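PDB 1HI9: D-aminopeptidase from Bacillus subtilis, which hydrolyses N-terminal residues from peptides containing D-amino acids, with two zinc ions per subunit, inside the central chamber of a self-compartmentalizing homodecamer. Local coordinates for residues 7-10 with 14-17; 17-20 with 25-28; 110-115 with 172-177; 148-153 with 192-197; 41-46 with 54-59. One frame throughout, in Å; residues are numbered along the deposited sequence.

In the fold
Interactions 1, 2 and 3 gather at the zinc end of the subunit; interactions 4 and 5 lie in the sheet-helix core. Interaction 1 joins metal ligation to a thin apolar contact. Interaction 2 shares Asp17 with it and continues the same loop; partly exposed and close to other subunits, it is held largely by hydrogen bonds. Interaction 3 is buried and joins the loop of His115 to strand 169-176, with Lys174 reaching back to carbonyls of interaction 1. Interactions 4 and 5 are largely apolar helix-on-strand contacts against one mixed sheet, and their helices touch each other through Cys42, Glu45, Leu194 and Thr195.

Interaction 1 (7-10 with 14-17); sequences VDME and GLPD. With ZN (zinc ion), chain G; ZN (zinc ion), chain F.
Leu15 points its side chain at the backbone of Met9, and CD1 does the touching, 3.5 Å from Met9 O. The Met9 side chain starts out across this direction, but its far end swings nearer, so that CE comes within 4.3 Å of the same Leu15 CD1. One methyl thus meets both the carbonyl and the thioether end of Met9. Leu15 and Met9 also touch Ile34 and Met35, respectively, of helix 28-48, which closes over this apolar patch. Glu10 turns its side chain from Leu15 toward the metals. Both segments belong to the loop that leaves the C-terminal end of strand 2-7, and this loop carries ligands of the two-zinc centre of an M55 peptidase. Asp8 bridges the pair with its two carboxylate oxygens: OD1 lies 2.3 Å from the zinc ion of chain G, and OD2 lies 2.0 Å from the zinc ion of chain F. A weak bond from Met9 N also reaches Asp8 OD1. Glu10 bends at its second torsion (chi2 81°), which curls the carboxylate round to the chain G zinc, with OE1 2.3 Å from the ion and OE2 farther off at 2.8 Å. A water joins the two metals, 2.5 Å from the chain G zinc and 2.1 Å from the chain F zinc. His60 completes the chain G site; His104 and Glu133 complete the chain F site. Phe273 of a third subunit packs on Glu10, so a neighbouring chain reaches the metal centre.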
# COMPACT_ATOMS: atom_id res chain seq x y z
N VAL A 7 16.75 -4.26 32.13
CA VAL A 7 16.45 -2.95 31.55
C VAL A 7 15.20 -2.92 30.68
O VAL A 7 15.14 -3.58 29.64
CB VAL A 7 17.64 -2.43 30.71
CG1 VAL A 7 17.42 -0.95 30.38
CG2 VAL A 7 18.94 -2.63 31.46
N ASP A 8 14.22 -2.13 31.10
CA ASP A 8 12.98 -1.94 30.36
C ASP A 8 13.12 -0.59 29.64
O ASP A 8 14.14 0.09 29.79
CB ASP A 8 11.79 -1.91 31.32
CG ASP A 8 10.52 -2.46 30.69
OD1 ASP A 8 10.51 -2.71 29.47
OD2 ASP A 8 9.52 -2.63 31.42
N MET A 9 12.10 -0.20 28.88
CA MET A 9 12.18 1.07 28.14
C MET A 9 11.25 2.21 28.55
O MET A 9 11.67 3.36 28.55
CB MET A 9 11.93 0.82 26.65
CG MET A 9 13.16 0.92 25.79
SD MET A 9 12.74 0.91 24.07
CE MET A 9 13.51 2.40 23.53
N GLU A 10 10.00 1.89 28.87
CA GLU A 10 9.03 2.92 29.22
C GLU A 10 9.49 3.89 30.31
O GLU A 10 9.12 5.06 30.30
CB GLU A 10 7.70 2.30 29.63
CG GLU A 10 6.95 1.62 28.50
CD GLU A 10 7.46 0.22 28.20
OE1 GLU A 10 8.42 -0.21 28.86
OE2 GLU A 10 6.89 -0.45 27.31
N GLY A 14 13.64 10.83 29.61
CA GLY A 14 13.36 11.58 28.40
C GLY A 14 12.25 11.03 27.51
O GLY A 14 11.72 11.76 26.68
N LEU A 15 11.90 9.76 27.67
CA LEU A 15 10.86 9.16 26.83
C LEU A 15 9.44 9.42 27.36
O LEU A 15 9.06 8.94 28.42
CB LEU A 15 11.12 7.65 26.70
CG LEU A 15 12.58 7.24 26.50
CD1 LEU A 15 12.66 5.75 26.15
CD2 LEU A 15 13.23 8.08 25.40
N PRO A 16 8.63 10.19 26.61
CA PRO A 16 7.26 10.52 27.02
C PRO A 16 6.16 9.58 26.54
O PRO A 16 5.17 9.39 27.24
CB PRO A 16 7.08 11.91 26.46
CG PRO A 16 7.80 11.81 25.15
CD PRO A 16 9.08 11.07 25.52
N ASP A 17 6.33 9.02 25.35
CA ASP A 17 5.29 8.15 24.79
C ASP A 17 5.83 6.95 24.01
O ASP A 17 7.04 6.77 23.91
CB ASP A 17 4.37 8.98 23.90
CG ASP A 17 5.12 9.74 22.83
OD1 ASP A 17 5.06 10.99 22.83
OD2 ASP A 17 5.77 9.09 21.98
ZN ZN G . 8.55 -2.44 28.34
ZN ZN F . 7.57 -3.09 31.26
O HOH W 1 6.95 -4.06 29.49

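Interaction 2 (17-20 with 25-28); sequences DDTF and KRNY
Thr19 and Asn27 lie side by side and point the same way, which brings Asn27 ND2 to 3.0 Å from Thr19 OG1. The N-H...O angle is 173°, and the hydroxyl oxygen lies nearly in the amide plane. Thr19 OG1 in turn donates a hydrogen bond to Asp17 OD2 at a short 2.5 Å, so amide, hydroxyl and carboxylate are joined in a chain of hydrogen bonds. The first torsion of Thr19 (chi1 68°) sets OG1 between backbone N and carbonyl carbon, where it can serve both partners. Asp17 OD2 accepts a second hydrogen bond from Thr19 N at 2.9 Å, on its anti lone pair, while Asn64 of a second subunit satisfies OD1. Asn27 OD1 likewise has an outside donor, Arg32 of the second subunit. Thr19 O accepts a weak, poorly directed bond from Asn27 N; Tyr28 N is close to it too, but badly angled, and bonds to Lys25 O instead. The Asn27 side chain also covers Phe20: its CB sits over the ring centre, 3.6 Å from the centroid, a CH-pi contact, with ring and amide planes 27° apart. Lys25 runs across Asp18, where its NZ makes a long salt bridge to Asp18 OD2 at 3.7 Å. The hydroxyl of Tyr28 bonds to Asn65. Asp17 to Thr19 is an Asx turn, and Lys25 to Tyr28 is a type I beta turn that places Asn27 at the N-cap position of helix 28-48, though its side chain makes no capping bond there.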
# COMPACT_ATOMS: atom_id res chain seq x y z
N ASP A 17 6.33 9.02 25.35
CA ASP A 17 5.29 8.15 24.79
C ASP A 17 5.83 6.95 24.01
O ASP A 17 7.04 6.77 23.91
CB ASP A 17 4.37 8.98 23.90
CG ASP A 17 5.12 9.74 22.83
OD1 ASP A 17 5.06 10.99 22.83
OD2 ASP A 17 5.77 9.09 21.98
N ASP A 18 4.94 6.15 23.45
CA ASP A 18 5.35 4.95 22.75
C ASP A 18 6.06 5.15 21.41
O ASP A 18 6.58 4.19 20.85
CB ASP A 18 4.17 3.99 22.60
CG ASP A 18 3.17 4.45 21.55
OD1 ASP A 18 3.19 5.62 21.15
OD2 ASP A 18 2.35 3.61 21.12
N THR A 19 6.09 6.38 20.89
CA THR A 19 6.79 6.60 19.63
C THR A 19 8.29 6.37 19.88
O THR A 19 9.05 6.21 18.94
CB THR A 19 6.59 8.03 19.09
OG1 THR A 19 7.25 8.97 19.95
CG2 THR A 19 5.10 8.38 19.02
N PHE A 20 8.69 6.38 21.15
CA PHE A 20 10.08 6.15 21.52
C PHE A 20 10.37 4.70 21.93
O PHE A 20 11.53 4.31 22.04
CB PHE A 20 10.49 7.06 22.70
CG PHE A 20 10.59 8.52 22.36
CD1 PHE A 20 9.45 9.29 22.24
CD2 PHE A 20 11.83 9.13 22.18
CE1 PHE A 20 9.53 10.64 21.94
CE2 PHE A 20 11.92 10.49 21.88
CZ PHE A 20 10.77 11.24 21.76
N LYS A 25 7.86 2.63 15.36
CA LYS A 25 7.55 4.06 15.33
C LYS A 25 8.73 5.01 15.17
O LYS A 25 9.88 4.69 15.49
CB LYS A 25 6.76 4.45 16.58
CG LYS A 25 5.38 3.85 16.67
CD LYS A 25 4.75 4.27 17.99
CE LYS A 25 3.50 3.48 18.31
NZ LYS A 25 2.41 3.83 17.39
N ARG A 26 8.40 6.21 14.68
CA ARG A 26 9.34 7.29 14.38
C ARG A 26 10.47 7.63 15.34
O ARG A 26 11.58 7.94 14.89
CB ARG A 26 8.53 8.56 14.06
CG ARG A 26 9.26 9.91 14.25
CD ARG A 26 8.36 11.06 13.79
NE ARG A 26 6.98 10.82 14.23
CZ ARG A 26 6.41 11.36 15.31
NH1 ARG A 26 7.10 12.21 16.07
NH2 ARG A 26 5.16 11.03 15.63
N ASN A 27 10.22 7.59 16.64
CA ASN A 27 11.28 7.94 17.57
C ASN A 27 11.98 6.79 18.25
O ASN A 27 12.76 6.99 19.18
CB ASN A 27 10.74 8.92 18.61
CG ASN A 27 10.34 10.24 17.99
OD1 ASN A 27 11.12 10.84 17.25
ND2 ASN A 27 9.12 10.70 18.29
N TYR A 28 11.73 5.58 17.75
CA TYR A 28 12.34 4.39 18.33
C TYR A 28 13.87 4.38 18.33
O TYR A 28 14.49 4.08 19.35
CB TYR A 28 11.82 3.13 17.62
CG TYR A 28 12.46 1.86 18.14
CD1 TYR A 28 12.21 1.41 19.44
CD2 TYR A 28 13.34 1.13 17.34
CE1 TYR A 28 12.82 0.26 19.93
CE2 TYR A 28 13.96 -0.01 17.83
CZ TYR A 28 13.70 -0.45 19.11
OH TYR A 28 14.32 -1.58 19.59

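Interaction 3 (110-115 with 172-177); sequences PGVMSH and AVKQTI
The loop 110-115 comes up against the end of strand 169-176 where the chain turns a corner at Lys174, and the backbones approach most closely at Val112 and Thr176, with CA atoms 5.5 Å apart. One hydrogen bond spans the gap: Val112 N donates to Thr176 OG1 at 3.0 Å with an angle of 156°. Thr176 has its OG1 anti to its carbonyl carbon (chi1 -73°), which leaves CG2 beside the loop, 3.5 Å from Gly111 CA. Gly111 has backbone angles at which a beta carbon would collide with the preceding carbonyl oxygen, so the chain can take this path because the residue is a glycine. Val112 CG1 leans over the same hydroxyl, 3.7 Å from Thr176 OG1, and lies 4.1 Å from Lys174 CE as well. Lys174, extended beyond CG, crosses Val112 at about a right angle and hands its ammonium group to the carbonyls of Glu10, Ile12 and Leu15; these probably help to offset its charge and tie the strand to the metal-binding loop. Farther along the loop, His115, the active-site nucleophile, gives ND1 to Met113 O at 2.7 Å (157°). That oxygen lies in the imidazole plane, which should hold the ring's rotation, and the ring also stacks on that of the zinc ligand His104. Thr176 OG1 has a second partner in Asp154 OD2, strand 181-184 lies along Val112 and Lys174 through Val182, and helix 155-162 flanks Pro110 and Thr176 through Arg156.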
# COMPACT_ATOMS: atom_id res chain seq x y z
N PRO A 110 -1.50 5.29 38.29
CA PRO A 110 -0.87 6.49 37.72
C PRO A 110 0.56 6.16 37.31
O PRO A 110 1.21 5.34 37.94
CB PRO A 110 -0.92 7.47 38.89
CG PRO A 110 -2.13 7.04 39.65
CD PRO A 110 -1.99 5.55 39.65
N GLY A 111 1.05 6.82 36.27
CA GLY A 111 2.41 6.56 35.81
C GLY A 111 2.46 6.53 34.29
O GLY A 111 1.57 5.99 33.62
N VAL A 112 3.51 7.13 33.74
CA VAL A 112 3.69 7.16 32.30
C VAL A 112 3.77 5.74 31.72
O VAL A 112 4.46 4.88 32.27
CB VAL A 112 4.96 7.95 31.93
CG1 VAL A 112 6.18 7.29 32.53
CG2 VAL A 112 5.08 8.06 30.41
N MET A 113 3.05 5.51 30.63
CA MET A 113 3.02 4.22 29.95
C MET A 113 2.81 3.03 30.88
O MET A 113 3.40 1.98 30.70
CB MET A 113 4.30 4.03 29.14
CG MET A 113 4.48 5.11 28.08
SD MET A 113 5.99 4.90 27.07
CE MET A 113 5.35 3.83 25.89
N SER A 114 1.95 3.21 31.88
CA SER A 114 1.66 2.16 32.84
C SER A 114 1.02 0.92 32.19
O SER A 114 0.13 1.03 31.35
CB SER A 114 0.73 2.68 33.93
OG SER A 114 -0.51 3.06 33.38
N HIS A 115 1.50 -0.25 32.58
CA HIS A 115 0.98 -1.53 32.09
C HIS A 115 1.76 -2.64 32.76
O HIS A 115 2.69 -2.37 33.51
CB HIS A 115 1.13 -1.64 30.57
CG HIS A 115 2.56 -1.74 30.12
ND1 HIS A 115 3.40 -0.65 30.09
CD2 HIS A 115 3.30 -2.80 29.73
CE1 HIS A 115 4.60 -1.04 29.70
NE2 HIS A 115 4.57 -2.34 29.47
N ALA A 172 14.34 8.42 40.29
CA ALA A 172 13.27 8.95 39.45
C ALA A 172 13.84 9.86 38.38
O ALA A 172 14.00 11.06 38.59
CB ALA A 172 12.25 9.71 40.32
N VAL A 173 14.13 9.30 37.22
CA VAL A 173 14.71 10.09 36.14
C VAL A 173 13.72 11.04 35.49
O VAL A 173 14.10 11.92 34.73
CB VAL A 173 15.33 9.17 35.08
CG1 VAL A 173 16.45 8.34 35.70
CG2 VAL A 173 14.26 8.23 34.50
N LYS A 174 12.44 10.86 35.78
CA LYS A 174 11.43 11.75 35.21
C LYS A 174 10.16 11.74 36.07
O LYS A 174 9.92 10.79 36.81
CB LYS A 174 11.10 11.33 33.77
CG LYS A 174 10.68 9.87 33.61
CD LYS A 174 10.47 9.52 32.15
CE LYS A 174 10.19 8.03 31.98
NZ LYS A 174 10.03 7.62 30.54
N GLN A 175 9.37 12.80 35.96
CA GLN A 175 8.13 12.93 36.71
C GLN A 175 6.92 12.70 35.80
O GLN A 175 6.82 13.31 34.73
CB GLN A 175 8.01 14.33 37.32
CG GLN A 175 9.11 14.69 38.28
CD GLN A 175 9.07 13.86 39.55
OE1 GLN A 175 8.02 13.77 40.20
NE2 GLN A 175 10.20 13.28 39.92
N THR A 176 6.01 11.84 36.23
CA THR A 176 4.81 11.54 35.45
C THR A 176 3.75 12.64 35.55
O THR A 176 3.43 13.09 36.65
CB THR A 176 4.19 10.21 35.92
OG1 THR A 176 5.01 9.12 35.48
CG2 THR A 176 2.78 10.06 35.37
N ILE A 177 3.24 13.08 34.41
CA ILE A 177 2.18 14.08 34.37
C ILE A 177 0.89 13.39 33.89
O ILE A 177 -0.20 13.70 34.36
CB ILE A 177 2.56 15.26 33.45
CG1 ILE A 177 3.75 16.02 34.05
CG2 ILE A 177 1.36 16.21 33.27
CD1 ILE A 177 4.26 17.18 33.18

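Interaction 4 (148-153 with 192-197); sequences VLMVAG and RLLTEK
Strand 148-152 and helix segment 192-197 run almost antiparallel, at 167° between their directions, with axes 10.3 Å apart at closest approach. Met150 faces Lys197 and Ala152 faces Leu194 in the pairing of nearest CA atoms. The side chain of Met150 points at the helix and is extended through its first two torsions (chi1 -171°), and a bend at chi3 turns the methyl aside onto Leu194. There Met150 CE and Leu194 CD2 are 4.1 Å apart, and the two side chains cross at about a right angle. The same Leu194 methyl meets Ala152, with CD2 3.8 Å from Ala152 CB, so this one methyl packs on both residues, which point from the same face of the strand. In the fold this strand lies between strands 97-103 and 169-176, in the parallel part of a mixed sheet with Rossmann-like strand order, and helix 187-203 packs on one face of that sheet. The sulfur of Met150 makes the remaining contact, 3.8 Å from the backbone carbon C of Lys197 and 4.2 Å from its CB. Lys197 bends at its second torsion (chi2 -73°), which leads its amine away from the methionine to a weak hydrogen bond with Thr170 O on the adjacent strand. Leu99 of strand 97-103 and Thr198 and Ala201 of the helix also touch Met150, while Val173 of strand 169-176 covers Leu194.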
# COMPACT_ATOMS: atom_id res chain seq x y z
N VAL A 148 16.80 -6.74 45.46
CA VAL A 148 16.69 -5.71 44.45
C VAL A 148 17.27 -4.45 45.09
O VAL A 148 16.59 -3.77 45.86
CB VAL A 148 15.22 -5.48 44.05
CG1 VAL A 148 15.12 -4.33 43.07
CG2 VAL A 148 14.64 -6.75 43.46
N LEU A 149 18.52 -4.16 44.78
CA LEU A 149 19.21 -3.02 45.36
C LEU A 149 18.73 -1.67 44.89
O LEU A 149 18.67 -0.72 45.67
CB LEU A 149 20.71 -3.15 45.10
CG LEU A 149 21.34 -4.47 45.55
CD1 LEU A 149 22.85 -4.43 45.31
CD2 LEU A 149 21.05 -4.69 47.03
N MET A 150 18.40 -1.58 43.61
CA MET A 150 17.97 -0.31 43.03
C MET A 150 16.91 -0.49 41.95
O MET A 150 16.87 -1.51 41.26
CB MET A 150 19.18 0.40 42.44
CG MET A 150 18.95 1.82 41.99
SD MET A 150 20.41 2.47 41.17
CE MET A 150 19.70 3.22 39.72
N VAL A 151 16.06 0.52 41.81
CA VAL A 151 15.01 0.53 40.80
C VAL A 151 14.95 1.95 40.24
O VAL A 151 14.77 2.91 41.00
CB VAL A 151 13.64 0.16 41.41
CG1 VAL A 151 12.53 0.33 40.37
CG2 VAL A 151 13.65 -1.29 41.91
N ALA A 152 15.12 2.09 38.93
CA ALA A 152 15.08 3.40 38.28
C ALA A 152 13.94 3.45 37.27
O ALA A 152 13.60 2.44 36.65
CB ALA A 152 16.39 3.69 37.60
N GLY A 153 13.36 4.63 37.11
CA GLY A 153 12.26 4.81 36.19
C GLY A 153 11.61 6.14 36.50
O GLY A 153 12.30 7.09 36.89
N ARG A 192 23.88 11.76 36.17
CA ARG A 192 24.45 11.97 37.49
C ARG A 192 23.58 11.27 38.51
O ARG A 192 24.07 10.50 39.34
CB ARG A 192 24.51 13.46 37.82
CG ARG A 192 25.32 14.29 36.85
CD ARG A 192 25.25 15.74 37.29
NE ARG A 192 25.55 16.60 36.17
CZ ARG A 192 24.82 17.59 35.65
NH1 ARG A 192 23.63 17.97 36.10
NH2 ARG A 192 25.34 18.19 34.60
N LEU A 193 22.27 11.52 38.43
CA LEU A 193 21.33 10.90 39.34
C LEU A 193 21.53 9.39 39.38
O LEU A 193 21.66 8.80 40.45
CB LEU A 193 19.89 11.22 38.92
CG LEU A 193 18.80 10.60 39.81
CD1 LEU A 193 19.00 11.05 41.26
CD2 LEU A 193 17.42 11.00 39.32
N LEU A 194 21.57 8.77 38.21
CA LEU A 194 21.75 7.32 38.12
C LEU A 194 23.10 6.91 38.69
O LEU A 194 23.21 5.90 39.40
CB LEU A 194 21.63 6.86 36.66
CG LEU A 194 20.22 7.00 36.05
CD1 LEU A 194 20.27 6.81 34.54
CD2 LEU A 194 19.30 5.99 36.69
N THR A 195 24.14 7.69 38.38
CA THR A 195 25.48 7.41 38.88
C THR A 195 25.53 7.42 40.41
O THR A 195 26.02 6.47 41.03
CB THR A 195 26.49 8.44 38.34
OG1 THR A 195 26.51 8.37 36.92
CG2 THR A 195 27.89 8.14 38.88
N GLU A 196 25.02 8.49 41.01
CA GLU A 196 24.99 8.62 42.46
C GLU A 196 24.14 7.52 43.09
O GLU A 196 24.59 6.83 44.00
CB GLU A 196 24.43 9.99 42.87
CG GLU A 196 25.05 11.17 42.14
CD GLU A 196 24.37 12.50 42.50
OE1 GLU A 196 23.12 12.53 42.57
OE2 GLU A 196 25.09 13.51 42.68
N LYS A 197 22.92 7.36 42.58
CA LYS A 197 22.02 6.36 43.11
C LYS A 197 22.58 4.94 43.01
O LYS A 197 22.40 4.13 43.92
CB LYS A 197 20.68 6.44 42.38
CG LYS A 197 19.90 7.70 42.70
CD LYS A 197 19.30 7.66 44.10
CE LYS A 197 18.43 8.88 44.34
NZ LYS A 197 17.68 8.79 45.63

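Interaction 5 (41-46 with 54-59); sequences YCIAEA and VLVNDS
Val54 opens the contact by meeting two helix residues with its two methyls: CG2 lies 3.9 Å from Ala46 CB, and CG1 lies 4.2 Å from Ile43 CG1. With CG1 anti to the backbone N (chi1 -177°), one methyl meets each residue. Leu55 is turned off to Ile78 and Phe95. Val56 brings the strand back to the helix with CG2, which stands 3.7 Å from Ile43 CD1; the isoleucine and valine side chains cross at about a right angle. Ile43 therefore spans both valines, its CG1 on the first and its CD1 on the second. Beyond Val56 the strand no longer meets residues 41-46: Asp58 bonds to Asn65 and Leu66 N, and Ser59 precedes the zinc ligand His60. Helix 41-46 and strand 54-58 run nearly antiparallel (166°), axes 10.0 Å apart, as the helix-to-strand half of a beta-alpha-beta crossover from strand 2-7 through helix 28-48 to strand 53-58. Met5 of strand 2-7 packs against Ile43 and Val54, strand 76-80 borders the other edge of 53-58, and helix 187-203 lies against Cys42 and Glu45.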
# COMPACT_ATOMS: atom_id res chain seq x y z
N TYR A 41 25.47 4.29 32.15
CA TYR A 41 25.76 5.05 33.36
C TYR A 41 25.80 4.11 34.57
O TYR A 41 26.73 4.17 35.38
CB TYR A 41 24.72 6.14 33.59
CG TYR A 41 24.90 7.34 32.70
CD1 TYR A 41 23.97 7.63 31.70
CD2 TYR A 41 25.97 8.22 32.87
CE1 TYR A 41 24.10 8.76 30.91
CE2 TYR A 41 26.11 9.35 32.08
CZ TYR A 41 25.17 9.62 31.10
OH TYR A 41 25.27 10.75 30.31
N CYS A 42 24.80 3.24 34.68
CA CYS A 42 24.75 2.30 35.80
C CYS A 42 25.85 1.26 35.74
O CYS A 42 26.46 0.93 36.76
CB CYS A 42 23.39 1.61 35.84
SG CYS A 42 22.01 2.75 36.13
N ILE A 43 26.10 0.73 34.55
CA ILE A 43 27.15 -0.26 34.38
C ILE A 43 28.51 0.33 34.79
O ILE A 43 29.25 -0.29 35.54
CB ILE A 43 27.22 -0.74 32.92
CG1 ILE A 43 25.89 -1.40 32.54
CG2 ILE A 43 28.36 -1.73 32.74
CD1 ILE A 43 25.74 -1.67 31.04
N ALA A 44 28.81 1.52 34.28
CA ALA A 44 30.07 2.19 34.58
C ALA A 44 30.23 2.36 36.08
O ALA A 44 31.29 2.06 36.63
CB ALA A 44 30.12 3.54 33.90
N GLU A 45 29.18 2.83 36.74
CA GLU A 45 29.26 3.03 38.18
C GLU A 45 29.29 1.70 38.92
O GLU A 45 29.82 1.62 40.03
CB GLU A 45 28.10 3.89 38.66
CG GLU A 45 28.22 4.29 40.12
CD GLU A 45 29.63 4.77 40.46
OE1 GLU A 45 30.19 5.58 39.68
OE2 GLU A 45 30.16 4.35 41.50
N ALA A 46 28.72 0.67 38.33
CA ALA A 46 28.71 -0.65 38.97
C ALA A 46 30.14 -1.14 39.11
O ALA A 46 30.56 -1.56 40.19
CB ALA A 46 27.89 -1.64 38.15
N VAL A 54 28.77 -7.71 35.40
CA VAL A 54 27.48 -7.04 35.24
C VAL A 54 26.75 -7.67 34.07
O VAL A 54 27.13 -7.49 32.91
CB VAL A 54 27.64 -5.54 34.97
CG1 VAL A 54 26.27 -4.89 34.88
CG2 VAL A 54 28.46 -4.90 36.07
N LEU A 55 25.70 -8.43 34.38
CA LEU A 55 24.88 -9.09 33.37
C LEU A 55 23.71 -8.17 33.05
O LEU A 55 22.93 -7.82 33.94
CB LEU A 55 24.34 -10.42 33.90
CG LEU A 55 24.27 -11.60 32.93
CD1 LEU A 55 23.25 -12.60 33.44
CD2 LEU A 55 23.88 -11.12 31.55
N VAL A 56 23.60 -7.79 31.78
CA VAL A 56 22.53 -6.89 31.34
C VAL A 56 21.52 -7.62 30.46
O VAL A 56 21.85 -8.09 29.37
CB VAL A 56 23.11 -5.69 30.56
CG1 VAL A 56 22.00 -4.67 30.27
CG2 VAL A 56 24.23 -5.04 31.37
N ASN A 57 20.29 -7.71 30.95
CA ASN A 57 19.20 -8.38 30.25
C ASN A 57 18.21 -7.37 29.68
O ASN A 57 17.54 -6.64 30.42
CB ASN A 57 18.47 -9.33 31.21
CG ASN A 57 17.40 -10.15 30.51
OD1 ASN A 57 16.36 -10.46 31.10
ND2 ASN A 57 17.65 -10.52 29.28
N ASP A 58 18.11 -7.33 28.35
CA ASP A 58 17.18 -6.43 27.68
C ASP A 58 15.81 -7.00 28.02
O ASP A 58 15.50 -8.13 27.65
CB ASP A 58 17.40 -6.49 26.16
CG ASP A 58 16.69 -5.37 25.42
OD1 ASP A 58 15.52 -5.08 25.77
OD2 ASP A 58 17.29 -4.81 24.48
N SER A 59 15.00 -6.21 28.73
CA SER A 59 13.68 -6.69 29.15
C SER A 59 12.47 -6.01 28.53
O SER A 59 11.39 -6.03 29.10
CB SER A 59 13.56 -6.57 30.67
OG SER A 59 14.65 -7.21 31.30